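Long-range contact in Lin2960 protein (Listeria innocua, PDB 3OOP), which is of unknown function but probably binds DNA as a transcriptional regulator of the MarR family: residues Leu43-Glu47 with Leu94-Thr98. Sequence-based numbering, arbitrary orientation. Where two conformers were deposited one is given.
Sequences LEGIE and LLSLT
Leu97 reaches from its strand onto helix 37-49 and divides its two methyls among three side chains there. Leu97 CD1 lies against the aliphatic part of Glu47, 3.6 Å from Glu47 CG, while Leu97 CD2 meets the Leu43 methyl CD2 at 3.8 Å and Ile46 CG2 at 4.1 Å. The leucine end thus lies among the side chains of Leu43, Ile46 and Glu47, crossing those of Leu43 and Glu47 at a slant. Ile46, one residue before Glu47, points at the strand and uses both of its arms. With chi1 at -62°, its CG1 lies beside the backbone N and its CG2 anti to it; Ile46 CG2 rests against the strand backbone, 3.9 Å from Ser96 CA, and Ile46 CD1 runs on to Leu95 CD1 at 4.0 Å. Ile81 of the adjacent strand 81-84 also touches Leu43, Ile46 and Leu97, adding to the apolar contact. The chain of Glu47 bends at chi2 (-75°), so that its methylenes stay on Leu97 while the carboxylate leads away to a salt bridge between OE1 and Arg109 NH2 on helix 99-119. No hydrogen bond joins the two segments; helix and strand axes pass nearly at right angles (95°), 8.1 Å apart. This apolar seam joins a helix to the central strand of the three-stranded antiparallel sheet in the winged helix-turn-helix fold of MarR-type proteins, where strands 81-84 and 94-97 form the wing.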
# COMPACT_ATOMS: atom_id res chain seq x y z
N LEU A 43 -20.38 -15.98 -0.70
CA LEU A 43 -20.55 -17.27 -1.39
C LEU A 43 -19.23 -18.01 -1.61
O LEU A 43 -19.14 -19.21 -1.32
CB LEU A 43 -21.21 -17.06 -2.76
CG LEU A 43 -22.68 -17.30 -2.99
CD1 LEU A 43 -22.96 -17.13 -4.48
CD2 LEU A 43 -23.15 -18.68 -2.50
N GLU A 44 -18.24 -17.29 -2.15
CA GLU A 44 -16.89 -17.81 -2.38
C GLU A 44 -16.28 -18.36 -1.08
O GLU A 44 -15.66 -19.43 -1.07
CB GLU A 44 -16.00 -16.70 -2.97
CG GLU A 44 -14.49 -16.88 -2.79
CD GLU A 44 -13.74 -15.56 -2.81
OE1 GLU A 44 -13.03 -15.25 -1.83
OE2 GLU A 44 -13.87 -14.81 -3.80
N GLY A 45 -16.45 -17.60 0.01
CA GLY A 45 -15.94 -18.01 1.32
C GLY A 45 -16.63 -19.26 1.81
O GLY A 45 -15.99 -20.15 2.36
N ILE A 46 -17.94 -19.34 1.62
CA ILE A 46 -18.69 -20.54 1.97
C ILE A 46 -18.22 -21.75 1.15
O ILE A 46 -17.92 -22.80 1.70
CB ILE A 46 -20.22 -20.33 1.89
CG1 ILE A 46 -20.66 -19.26 2.90
CG2 ILE A 46 -20.96 -21.65 2.19
CD1 ILE A 46 -22.13 -18.81 2.78
N GLU A 47 -18.12 -21.58 -0.17
CA GLU A 47 -17.64 -22.66 -1.04
C GLU A 47 -16.27 -23.15 -0.57
O GLU A 47 -16.04 -24.34 -0.52
CB GLU A 47 -17.58 -22.24 -2.52
CG GLU A 47 -17.34 -23.40 -3.52
CD GLU A 47 -15.91 -23.92 -3.54
OE1 GLU A 47 -14.96 -23.13 -3.32
OE2 GLU A 47 -15.73 -25.14 -3.79
N LEU A 94 -24.19 -23.69 10.92
CA LEU A 94 -23.22 -23.84 9.85
C LEU A 94 -23.85 -23.62 8.47
O LEU A 94 -24.98 -24.04 8.21
CB LEU A 94 -22.55 -25.22 9.92
CG LEU A 94 -21.86 -25.58 11.24
CD1 LEU A 94 -21.41 -27.02 11.23
CD2 LEU A 94 -20.68 -24.66 11.54
N LEU A 95 -23.10 -22.96 7.60
CA LEU A 95 -23.57 -22.65 6.25
C LEU A 95 -22.86 -23.52 5.23
O LEU A 95 -21.65 -23.76 5.35
CB LEU A 95 -23.28 -21.19 5.91
CG LEU A 95 -23.66 -20.14 6.96
CD1 LEU A 95 -22.95 -18.83 6.66
CD2 LEU A 95 -25.16 -19.99 6.99
N SER A 96 -23.62 -23.99 4.25
CA SER A 96 -23.09 -24.80 3.15
C SER A 96 -23.86 -24.46 1.89
O SER A 96 -24.91 -23.85 1.95
CB SER A 96 -23.23 -26.29 3.45
OG SER A 96 -22.69 -26.62 4.72
N LEU A 97 -23.35 -24.88 0.73
CA LEU A 97 -24.01 -24.59 -0.53
C LEU A 97 -25.14 -25.57 -0.83
O LEU A 97 -25.06 -26.75 -0.48
CB LEU A 97 -22.99 -24.64 -1.68
CG LEU A 97 -21.78 -23.71 -1.61
CD1 LEU A 97 -20.83 -24.02 -2.76
CD2 LEU A 97 -22.19 -22.25 -1.63
N THR A 98 -26.18 -25.07 -1.50
CA THR A 98 -27.16 -25.93 -2.15
C THR A 98 -26.61 -26.35 -3.52
O THR A 98 -25.59 -25.82 -3.98
CB THR A 98 -28.49 -25.18 -2.40
OG1 THR A 98 -28.24 -24.05 -3.25
CG2 THR A 98 -29.10 -24.69 -1.08